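Local coordinates for protein cellulase (Xanthomonas axonopodis pv. citri, PDB 4W7W) that probably hydrolyses the beta-1,4-glycosidic bonds of cellulose as a glycosyl hydrolase family 5 cellulase, and binds cello-oligosaccharide in a long cleft on its barrel, at residues S30-N35 and K45-P50; L68-E73 and L105-H110; W299-W304 and T312-K317. One frame throughout, in Å; residues are numbered along the deposited sequence. Where two conformers were deposited one is given.

Contact 1 (S30-N35 and K45-P50); sequences SGAEFN and KDYTYP. With BGC (beta-D-glucopyranose), chain B; BGC (beta-D-glucopyranose), chain C.
The CB of Ala32 sits over one face of the Tyr49 ring, 3.8 Å from its centroid and 21° off the ring normal, a CH-pi contact displaced toward the rim at CE1. Tyr49 OH hydrogen-bonds with Gln87 OE1 and Tyr47 OH with Gln87 NE2. Nearer the backbone, Tyr47 CB packs against Gly31 O at 3.3 Å.

Two hydrogen bonds join the loop segments. Thr48 N reaches Gly31 O at 3.1 Å, nearly straight at hydrogen but from above the carbonyl plane. Asn35 ND2 gives a straighter bond to Asp46 O, 2.8 Å long at 173°, with the acceptor lying in the amide plane. Since ND2 is engaged this way, the amide is turned with OD1 toward the chain B glucose, whose O3 donates to Asn35 OD1 at 2.7 Å; Asn35 N adds a bond to O2 of that sugar and a weak one to O3. The Phe34 ring takes the same glucose on one face, C1 standing 4.0 Å above its plane, while Trp305 meets Phe34 edge-to-face.

Glu33 is bent at chi2 (-70°), and its carboxylate is held by two residues just ahead of it in the segment: Gly31 N binds OE1, and Ser30 OG donates to OE2 on the syn lone pair. Glu33 OE2 also accepts from O6 of the chain C glucose at 2.6 Å. These donors would be expected to favour a charged carboxylate, and the bond from Asn35 to the Asp46 carbonyl is consistent with a second-shell role, orienting the amide so that OD1 faces the sugar.

Contact 2 (L68-E73 and L105-H110); sequences LPFLWE and LILDLH
The Phe70 ring has Asp108 O and Leu109 CA over one face, and Leu107 CB near its plane at the edge, 3.8 Å from CE1. The chi1 of Phe70 (62°) folds the ring back over strand 105-109 instead of letting it extend away. Trp72 takes CD2 of Leu109 on one indole face, offset toward the rim, while the other branch, CD1, touches Trp72 CB at 3.6 Å. At the edge of the His110 imidazole, close to its plane, lies the Asp108 carboxylate: His110 ND1 donates to the syn lone pair of Asp108 OD2 at 2.6 Å. The same oxygen abuts Pro69 CG at 3.3 Å, and the proline ring runs alongside the imidazole, Pro69 CB 3.7 Å from His110 ND1. Carboxylate and proline therefore restrict the rotation of the imidazole.

The backbones pair in parallel, the axes of strands 68-70 and 105-109 running 4.8 Å apart at closest and 28° apart in direction. Leu68 N binds Ile106 O, Asp108 N binds Leu68 O, Phe70 N binds Asp108 O and His110 N binds Phe70 O, all at 2.9 to 3.0 Å. Leu68, Phe70, Leu107 and Leu109 share the outer face, against helices 85-100 and 127-141; Pro69 and Asp108 face inward. Such neighbouring parallel strands are those of a (beta/alpha)8 barrel, here with His110 at the C-terminal end, where it lines the glycan pocket.

Contact 3 (W299-W304 and T312-K317); sequences WAAGAW and TVQPGK. With BGC (beta-D-glucopyranose), chain C.
Gln314 OE1 accepts from Gly302 N at 2.8 Å, with the donor 49° out of the carbonyl plane. The second bond is between backbones: Val313 N donates to Ala300 O at 3.0 Å. That carbonyl also receives a CA-H...O contact from Thr312, whose CA lies 3.3 Å from Ala300 O. Within 312-317, Gln314 N donates to Thr312 OG1, closing an ST turn.

The path of Gln314 explains its reach. CG stands opposite the backbone N (chi1 -175°), and a bend at chi2 (70°) lays the chain alongside Gly302, with CG 3.2 Å from Gly302 O. The other amide atom, NE2, bonds to Asp54 OD1, so both ends of the amide are engaged and its rotation is fixed. Ala301 CB packs against Gln314 OE1 at 3.4 Å and, less closely, against CG2 of Val313. The backbone angles of Gly302 are ones that call for glycine.

A cis peptide joins Trp299 to Ala300, where the chain turns a corner. Trp299 faces the pocket and takes no part in the pairing: its NE1 is 3.1 Å from O1 of the chain C glucose and also makes a weak hydrogen bond to Tyr309 OH, its ring meets that of Trp305 steeply, and Ala300 CB lies over one face, toward the rim. Outward from the sugar, Ala301, Val313 and Gln314 pack on Phe58 of helix 52-60, Val313 also meets Val27 of strand 24-29, and Ala301 pairs through its backbone with Asn28 of that same strand.

How the contacts relate
From the N terminus, contact 1 closes the loop between strand 24-29 and helix 52-60, with nine residues between its segments. Contact 2 then joins strands 65-70 and 104-109 across the helix-containing connection between them, and contact 3 closes a short loop of seven residues after the last barrel strand, 293-301. The three follow in series; none nests or crosses. In space they meet around the sugar cleft. Ala32 and Tyr49 of contact 1 pack on Pro69 and Phe70 of contact 2, Ser30 N lies 3.0 Å from Ala301 O of contact 3, a probable hydrogen bond, and Trp299 touches Pro69 and His110. Strand 293-301 thus meets strand 65-70, the residue that follows 104-109, and the loop leaving 24-29.

Contact 1 (S30-N35 and K45-P50)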
loop_
_atom_site.group_PDB
_atom_site.type_symbol
_atom_site.label_atom_id
_atom_site.label_comp_id
_atom_site.label_asym_id
_atom_site.label_seq_id
_atom_site.Cartn_x
_atom_site.Cartn_y
_atom_site.Cartn_z
ATOM N N SER A 30 4.937 -3.377 -8.815
ATOM C CA SER A 30 6.236 -3.061 -8.224
ATOM C C SER A 30 7.301 -2.846 -9.290
ATOM O O SER A 30 7.294 -3.520 -10.327
ATOM C CB SER A 30 6.636 -4.209 -7.284
ATOM O OG SER A 30 7.970 -4.110 -6.824
ATOM N N GLY A 31 8.216 -1.917 -9.016
ATOM C CA GLY A 31 9.343 -1.675 -9.897
ATOM C C GLY A 31 9.908 -0.287 -9.787
ATOM O O GLY A 31 11.083 -0.086 -10.038
ATOM N N ALA A 32 9.074 0.699 -9.470
ATOM C CA ALA A 32 9.555 2.080 -9.456
ATOM C C ALA A 32 10.323 2.377 -8.173
ATOM O O ALA A 32 11.048 3.387 -8.087
ATOM C CB ALA A 32 8.423 3.068 -9.659
ATOM N N GLU A 33 10.138 1.510 -7.179
ATOM C CA GLU A 33 10.776 1.618 -5.880
ATOM C C GLU A 33 12.033 0.764 -5.770
ATOM O O GLU A 33 12.670 0.744 -4.710
ATOM C CB GLU A 33 9.786 1.265 -4.764
ATOM C CG GLU A 33 9.595 -0.209 -4.433
ATOM C CD GLU A 33 8.882 -1.068 -5.453
ATOM O OE1 GLU A 33 8.610 -0.629 -6.599
ATOM O OE2 GLU A 33 8.596 -2.226 -5.090
ATOM N N PHE A 34 12.395 0.068 -6.848
ATOM C CA PHE A 34 13.544 -0.827 -6.830
ATOM C C PHE A 34 14.859 -0.068 -6.669
ATOM O O PHE A 34 14.975 1.114 -6.993
ATOM C CB PHE A 34 13.592 -1.660 -8.116
ATOM C CG PHE A 34 12.851 -2.974 -8.053
ATOM C CD1 PHE A 34 11.633 -3.124 -7.415
ATOM C CD2 PHE A 34 13.395 -4.069 -8.677
ATOM C CE1 PHE A 34 10.983 -4.341 -7.411
ATOM C CE2 PHE A 34 12.757 -5.293 -8.667
ATOM C CZ PHE A 34 11.544 -5.429 -8.036
ATOM N N ASN A 35 15.861 -0.793 -6.183
ATOM C CA ASN A 35 17.224 -0.290 -6.041
ATOM C C ASN A 35 17.194 1.076 -5.376
ATOM O O ASN A 35 17.729 2.071 -5.881
ATOM C CB ASN A 35 17.910 -0.285 -7.406
ATOM C CG ASN A 35 18.040 -1.687 -7.968
ATOM O OD1 ASN A 35 18.725 -2.525 -7.383
ATOM N ND2 ASN A 35 17.353 -1.966 -9.069
ATOM N N LYS A 45 17.132 1.253 -15.835
ATOM C CA LYS A 45 18.357 0.636 -15.337
ATOM C C LYS A 45 18.162 0.243 -13.875
ATOM O O LYS A 45 18.339 -0.917 -13.487
ATOM C CB LYS A 45 19.510 1.637 -15.488
ATOM C CG LYS A 45 20.857 1.177 -14.979
ATOM C CD LYS A 45 21.934 2.195 -15.306
ATOM C CE LYS A 45 23.325 1.596 -15.202
ATOM N NZ LYS A 45 24.359 2.662 -15.230
ATOM N N ASP A 46 17.800 1.219 -13.053
ATOM C CA ASP A 46 17.622 0.976 -11.622
ATOM C C ASP A 46 16.172 0.761 -11.201
ATOM O O ASP A 46 15.910 0.160 -10.159
ATOM C CB ASP A 46 18.189 2.152 -10.846
ATOM C CG ASP A 46 19.646 2.412 -11.182
ATOM O OD1 ASP A 46 20.428 1.456 -11.060
ATOM O OD2 ASP A 46 19.986 3.543 -11.587
ATOM N N TYR A 47 15.230 1.267 -11.988
ATOM C CA TYR A 47 13.819 1.132 -11.657
ATOM C C TYR A 47 13.038 1.295 -12.937
ATOM O O TYR A 47 13.565 1.749 -13.960
ATOM C CB TYR A 47 13.414 2.191 -10.630
ATOM C CG TYR A 47 13.425 3.613 -11.132
ATOM C CD1 TYR A 47 14.577 4.388 -11.059
ATOM C CD2 TYR A 47 12.282 4.205 -11.648
ATOM C CE1 TYR A 47 14.600 5.703 -11.484
ATOM C CE2 TYR A 47 12.298 5.519 -12.081
ATOM C CZ TYR A 47 13.444 6.260 -12.010
ATOM O OH TYR A 47 13.409 7.563 -12.436
ATOM N N THR A 48 11.768 0.911 -12.887
ATOM C CA THR A 48 10.897 1.033 -14.027
ATOM C C THR A 48 9.491 1.320 -13.555
ATOM O O THR A 48 9.127 0.947 -12.449
ATOM C CB THR A 48 10.919 -0.252 -14.871
ATOM O OG1 THR A 48 10.202 -0.025 -16.082
ATOM C CG2 THR A 48 10.293 -1.434 -14.125
ATOM N N TYR A 49 8.717 1.984 -14.399
ATOM C CA TYR A 49 7.283 2.092 -14.222
ATOM C C TYR A 49 6.608 0.949 -14.973
ATOM O O TYR A 49 7.227 0.291 -15.809
ATOM C CB TYR A 49 6.783 3.490 -14.644
ATOM C CG TYR A 49 6.917 4.480 -13.510
ATOM C CD1 TYR A 49 8.158 4.933 -13.101
ATOM C CD2 TYR A 49 5.810 4.914 -12.814
ATOM C CE1 TYR A 49 8.294 5.780 -12.016
ATOM C CE2 TYR A 49 5.938 5.759 -11.718
ATOM C CZ TYR A 49 7.170 6.196 -11.333
ATOM O OH TYR A 49 7.261 7.034 -10.239
ATOM N N PRO A 50 5.334 0.683 -14.671
ATOM C CA PRO A 50 4.698 -0.470 -15.294
ATOM C C PRO A 50 4.432 -0.247 -16.772
ATOM O O PRO A 50 4.349 0.890 -17.241
ATOM C CB PRO A 50 3.367 -0.609 -14.526
ATOM C CG PRO A 50 3.508 0.253 -13.290
ATOM C CD PRO A 50 4.459 1.342 -13.691
HETATM C C2 BGC B . 15.090 -4.521 -4.714
HETATM C C3 BGC B . 16.008 -4.621 -5.919
HETATM C C4 BGC B . 16.432 -6.069 -6.149
HETATM C C5 BGC B . 15.234 -7.028 -6.106
HETATM C C6 BGC B . 15.655 -8.495 -6.205
HETATM C C1 BGC B . 13.962 -5.543 -4.736
HETATM O O2 BGC B . 14.582 -3.192 -4.698
HETATM O O3 BGC B . 17.120 -3.749 -5.659
HETATM O O4 BGC B . 17.066 -6.160 -7.428
HETATM O O5 BGC B . 14.491 -6.852 -4.898
HETATM O O6 BGC B . 16.425 -8.876 -5.055
HETATM C C2 BGC C . 11.003 -8.062 -1.927
HETATM C C3 BGC C . 12.320 -7.449 -2.405
HETATM C C4 BGC C . 12.109 -6.250 -3.331
HETATM C C5 BGC C . 11.081 -5.300 -2.741
HETATM C C6 BGC C . 10.676 -4.225 -3.736
HETATM C C1 BGC C . 10.090 -6.986 -1.361
HETATM O O1 BGC C . 8.805 -7.523 -1.007
HETATM O O2 BGC C . 11.257 -9.057 -0.924
HETATM O O3 BGC C . 13.093 -8.466 -3.054
HETATM O O4 BGC C . 13.313 -5.500 -3.468
HETATM O O5 BGC C . 9.897 -6.010 -2.370
HETATM O O6 BGC C . 9.883 -3.287 -3.049
#

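Contact 2 (L68-E73 and L105-H110)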
loop_
_atom_site.group_PDB
_atom_site.type_symbol
_atom_site.label_atom_id
_atom_site.label_comp_id
_atom_site.label_asym_id
_atom_site.label_seq_id
_atom_site.Cartn_x
_atom_site.Cartn_y
_atom_site.Cartn_z
ATOM N N LEU A 68 0.734 1.532 -6.652
ATOM C CA LEU A 68 1.928 1.921 -7.380
ATOM C C LEU A 68 2.986 2.459 -6.419
ATOM O O LEU A 68 2.975 3.638 -6.060
ATOM C CB LEU A 68 1.587 2.983 -8.413
ATOM C CG LEU A 68 2.737 3.402 -9.316
ATOM C CD1 LEU A 68 3.062 2.297 -10.314
ATOM C CD2 LEU A 68 2.421 4.701 -10.038
ATOM N N PRO A 69 3.905 1.587 -5.989
ATOM C CA PRO A 69 5.051 2.061 -5.204
ATOM C C PRO A 69 5.928 3.007 -6.015
ATOM O O PRO A 69 6.203 2.754 -7.182
ATOM C CB PRO A 69 5.829 0.766 -4.927
ATOM C CG PRO A 69 4.792 -0.318 -4.984
ATOM C CD PRO A 69 3.874 0.116 -6.092
ATOM N N PHE A 70 6.391 4.066 -5.366
ATOM C CA PHE A 70 7.436 4.915 -5.920
ATOM C C PHE A 70 8.170 5.557 -4.750
ATOM O O PHE A 70 7.719 5.492 -3.601
ATOM C CB PHE A 70 6.888 5.971 -6.886
ATOM C CG PHE A 70 5.941 6.924 -6.241
ATOM C CD1 PHE A 70 4.612 6.605 -6.181
ATOM C CD2 PHE A 70 6.370 8.110 -5.678
ATOM C CE1 PHE A 70 3.697 7.435 -5.591
ATOM C CE2 PHE A 70 5.466 8.952 -5.052
ATOM C CZ PHE A 70 4.125 8.620 -5.022
ATOM N N LEU A 71 9.344 6.110 -5.032
ATOM C CA LEU A 71 10.181 6.649 -3.953
ATOM C C LEU A 71 10.039 8.138 -3.759
ATOM O O LEU A 71 10.075 8.945 -4.713
ATOM C CB LEU A 71 11.656 6.388 -4.196
ATOM C CG LEU A 71 12.053 4.919 -4.300
ATOM C CD1 LEU A 71 13.559 4.828 -4.376
ATOM C CD2 LEU A 71 11.516 4.122 -3.118
ATOM N N TRP A 72 9.931 8.518 -2.490
ATOM C CA TRP A 72 9.954 9.913 -2.085
ATOM C C TRP A 72 11.162 10.637 -2.679
ATOM O O TRP A 72 11.046 11.732 -3.216
ATOM C CB TRP A 72 9.951 9.954 -0.552
ATOM C CG TRP A 72 9.737 11.286 0.077
ATOM C CD1 TRP A 72 9.625 12.506 -0.531
ATOM C CD2 TRP A 72 9.647 11.522 1.481
ATOM N NE1 TRP A 72 9.483 13.488 0.419
ATOM C CE2 TRP A 72 9.478 12.909 1.661
ATOM C CE3 TRP A 72 9.708 10.690 2.604
ATOM C CZ2 TRP A 72 9.376 13.483 2.924
ATOM C CZ3 TRP A 72 9.629 11.259 3.858
ATOM C CH2 TRP A 72 9.457 12.643 4.006
ATOM N N GLU A 73 12.329 10.003 -2.613
ATOM C CA GLU A 73 13.559 10.627 -3.082
ATOM C C GLU A 73 13.578 10.863 -4.579
ATOM O O GLU A 73 14.301 11.748 -5.054
ATOM C CB GLU A 73 14.759 9.769 -2.713
ATOM C CG GLU A 73 14.951 9.550 -1.218
ATOM C CD GLU A 73 14.206 8.350 -0.642
ATOM O OE1 GLU A 73 13.300 7.783 -1.289
ATOM O OE2 GLU A 73 14.500 7.988 0.517
ATOM N N LEU A 105 -5.879 4.176 -8.802
ATOM C CA LEU A 105 -4.439 4.152 -8.645
ATOM C C LEU A 105 -4.096 4.653 -7.263
ATOM O O LEU A 105 -4.359 5.807 -6.927
ATOM C CB LEU A 105 -3.791 5.023 -9.712
ATOM C CG LEU A 105 -2.262 4.944 -9.756
ATOM C CD1 LEU A 105 -1.784 3.585 -10.250
ATOM C CD2 LEU A 105 -1.682 6.058 -10.623
ATOM N N ILE A 106 -3.516 3.769 -6.451
ATOM C CA ILE A 106 -2.979 4.157 -5.147
ATOM C C ILE A 106 -1.542 4.620 -5.331
ATOM O O ILE A 106 -0.679 3.846 -5.753
ATOM C CB ILE A 106 -3.023 3.021 -4.117
ATOM C CG1 ILE A 106 -4.449 2.517 -3.893
ATOM C CG2 ILE A 106 -2.379 3.470 -2.816
ATOM C CD1 ILE A 106 -4.508 1.165 -3.221
ATOM N N LEU A 107 -1.296 5.883 -4.997
ATOM C CA LEU A 107 0.059 6.422 -4.985
ATOM C C LEU A 107 0.692 6.007 -3.671
ATOM O O LEU A 107 0.329 6.542 -2.613
ATOM C CB LEU A 107 0.010 7.943 -5.104
ATOM C CG LEU A 107 -0.646 8.462 -6.377
ATOM C CD1 LEU A 107 -0.570 9.985 -6.414
ATOM C CD2 LEU A 107 -0.039 7.845 -7.631
ATOM N N ASP A 108 1.591 5.024 -3.726
ATOM C CA ASP A 108 2.244 4.484 -2.523
ATOM C C ASP A 108 3.631 5.077 -2.390
ATOM O O ASP A 108 4.543 4.710 -3.117
ATOM C CB ASP A 108 2.321 2.952 -2.623
ATOM C CG ASP A 108 3.389 2.327 -1.760
ATOM O OD1 ASP A 108 3.779 2.898 -0.722
ATOM O OD2 ASP A 108 3.838 1.227 -2.195
ATOM N N LEU A 109 3.758 6.030 -1.465
ATOM C CA LEU A 109 5.062 6.605 -1.124
ATOM C C LEU A 109 5.824 5.526 -0.341
ATOM O O LEU A 109 5.574 5.311 0.850
ATOM C CB LEU A 109 4.895 7.873 -0.298
ATOM C CG LEU A 109 6.173 8.713 -0.177
ATOM C CD1 LEU A 109 6.491 9.416 -1.484
ATOM C CD2 LEU A 109 6.006 9.730 0.936
ATOM N N HIS A 110 6.692 4.794 -1.032
ATOM C CA HIS A 110 7.126 3.492 -0.549
ATOM C C HIS A 110 8.404 3.614 0.271
ATOM O O HIS A 110 9.464 3.143 -0.135
ATOM C CB HIS A 110 7.284 2.536 -1.723
ATOM C CG HIS A 110 7.246 1.087 -1.342
ATOM N ND1 HIS A 110 6.069 0.372 -1.279
ATOM C CD2 HIS A 110 8.234 0.216 -1.038
ATOM C CE1 HIS A 110 6.341 -0.881 -0.965
ATOM N NE2 HIS A 110 7.646 -1.004 -0.816
#

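Contact 3 (W299-W304 and T312-K317)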
loop_
_atom_site.group_PDB
_atom_site.type_symbol
_atom_site.label_atom_id
_atom_site.label_comp_id
_atom_site.label_asym_id
_atom_site.label_seq_id
_atom_site.Cartn_x
_atom_site.Cartn_y
_atom_site.Cartn_z
ATOM N N TRP A 299 0.589 -8.322 -3.042
ATOM C CA TRP A 299 2.002 -8.087 -3.308
ATOM C C TRP A 299 2.567 -9.351 -3.960
ATOM O O TRP A 299 2.660 -10.368 -3.287
ATOM C CB TRP A 299 2.776 -7.776 -2.019
ATOM C CG TRP A 299 4.195 -7.414 -2.357
ATOM C CD1 TRP A 299 5.226 -8.284 -2.574
ATOM C CD2 TRP A 299 4.689 -6.121 -2.669
ATOM N NE1 TRP A 299 6.347 -7.597 -2.968
ATOM C CE2 TRP A 299 6.039 -6.266 -3.046
ATOM C CE3 TRP A 299 4.119 -4.853 -2.683
ATOM C CZ2 TRP A 299 6.830 -5.175 -3.414
ATOM C CZ3 TRP A 299 4.893 -3.769 -3.067
ATOM C CH2 TRP A 299 6.232 -3.935 -3.415
ATOM N N ALA A 300 2.962 -9.337 -5.238
ATOM C CA ALA A 300 2.977 -8.205 -6.165
ATOM C C ALA A 300 3.023 -8.731 -7.590
ATOM O O ALA A 300 3.252 -9.918 -7.841
ATOM C CB ALA A 300 4.199 -7.328 -5.924
ATOM N N ALA A 301 2.859 -7.804 -8.523
ATOM C CA ALA A 301 3.189 -8.010 -9.913
ATOM C C ALA A 301 4.197 -6.954 -10.333
ATOM O O ALA A 301 4.842 -6.331 -9.480
ATOM C CB ALA A 301 1.929 -8.037 -10.763
ATOM N N GLY A 302 4.329 -6.762 -11.632
ATOM C CA GLY A 302 5.423 -5.973 -12.184
ATOM C C GLY A 302 6.402 -6.865 -12.919
ATOM O O GLY A 302 6.539 -8.046 -12.607
ATOM N N ALA A 303 7.104 -6.277 -13.883
ATOM C CA ALA A 303 7.905 -7.038 -14.831
ATOM C C ALA A 303 9.312 -7.402 -14.357
ATOM O O ALA A 303 10.029 -8.072 -15.090
ATOM C CB ALA A 303 8.009 -6.262 -16.138
ATOM N N TRP A 304 9.731 -6.960 -13.180
ATOM C CA TRP A 304 11.103 -7.133 -12.725
ATOM C C TRP A 304 11.305 -8.141 -11.569
ATOM O O TRP A 304 12.340 -8.121 -10.894
ATOM C CB TRP A 304 11.676 -5.764 -12.359
ATOM C CG TRP A 304 12.147 -4.947 -13.529
ATOM C CD1 TRP A 304 11.820 -5.093 -14.851
ATOM C CD2 TRP A 304 13.034 -3.830 -13.464
ATOM N NE1 TRP A 304 12.461 -4.141 -15.608
ATOM C CE2 TRP A 304 13.221 -3.360 -14.781
ATOM C CE3 TRP A 304 13.709 -3.200 -12.425
ATOM C CZ2 TRP A 304 14.051 -2.280 -15.077
ATOM C CZ3 TRP A 304 14.528 -2.123 -12.717
ATOM C CH2 TRP A 304 14.692 -1.680 -14.033
ATOM N N THR A 312 4.948 -13.567 -7.072
ATOM C CA THR A 312 4.607 -12.878 -8.296
ATOM C C THR A 312 3.282 -13.332 -8.883
ATOM O O THR A 312 3.043 -14.531 -9.022
ATOM C CB THR A 312 5.701 -13.006 -9.356
ATOM O OG1 THR A 312 5.278 -12.268 -10.502
ATOM C CG2 THR A 312 6.025 -14.468 -9.754
ATOM N N VAL A 313 2.457 -12.377 -9.296
ATOM C CA VAL A 313 1.331 -12.678 -10.172
ATOM C C VAL A 313 1.464 -11.961 -11.517
ATOM O O VAL A 313 0.485 -11.852 -12.259
ATOM C CB VAL A 313 -0.053 -12.468 -9.509
ATOM C CG1 VAL A 313 -0.214 -13.455 -8.359
ATOM C CG2 VAL A 313 -0.265 -11.032 -9.059
ATOM N N GLN A 314 2.676 -11.507 -11.849
ATOM C CA GLN A 314 2.924 -10.988 -13.181
ATOM C C GLN A 314 2.794 -12.141 -14.179
ATOM O O GLN A 314 3.429 -13.166 -13.989
ATOM C CB GLN A 314 4.329 -10.406 -13.258
ATOM C CG GLN A 314 4.638 -9.735 -14.590
ATOM C CD GLN A 314 3.885 -8.443 -14.836
ATOM O OE1 GLN A 314 3.217 -7.884 -13.957
ATOM N NE2 GLN A 314 4.039 -7.929 -16.036
ATOM N N PRO A 315 1.976 -11.978 -15.239
ATOM C CA PRO A 315 1.822 -13.079 -16.182
ATOM C C PRO A 315 3.133 -13.397 -16.830
ATOM O O PRO A 315 4.023 -12.541 -16.959
ATOM C CB PRO A 315 0.810 -12.544 -17.183
ATOM C CG PRO A 315 0.952 -11.070 -17.104
ATOM C CD PRO A 315 1.189 -10.811 -15.639
ATOM N N GLY A 316 3.270 -14.649 -17.228
ATOM C CA GLY A 316 4.484 -15.078 -17.888
ATOM C C GLY A 316 4.705 -14.386 -19.223
ATOM O O GLY A 316 3.766 -13.907 -19.839
ATOM N N LYS A 317 5.950 -14.360 -19.684
ATOM C CA LYS A 317 6.242 -14.024 -21.084
ATOM C C LYS A 317 5.428 -14.888 -22.062
ATOM O O LYS A 317 5.089 -14.441 -23.157
ATOM C CB LYS A 317 7.735 -14.186 -21.375
ATOM C CG LYS A 317 8.132 -13.836 -22.800
ATOM C CD LYS A 317 9.631 -13.619 -22.928
ATOM C CE LYS A 317 10.076 -13.643 -24.381
ATOM N NZ LYS A 317 10.255 -15.034 -24.883
HETATM C C2 BGC C . 11.003 -8.062 -1.927
HETATM C C3 BGC C . 12.320 -7.449 -2.405
HETATM C C4 BGC C . 12.109 -6.250 -3.331
HETATM C C5 BGC C . 11.081 -5.300 -2.741
HETATM C C6 BGC C . 10.676 -4.225 -3.736
HETATM C C1 BGC C . 10.090 -6.986 -1.361
HETATM O O1 BGC C . 8.805 -7.523 -1.007
HETATM O O2 BGC C . 11.257 -9.057 -0.924
HETATM O O3 BGC C . 13.093 -8.466 -3.054
HETATM O O4 BGC C . 13.313 -5.500 -3.468
HETATM O O5 BGC C . 9.897 -6.010 -2.370
HETATM O O6 BGC C . 9.883 -3.287 -3.049
#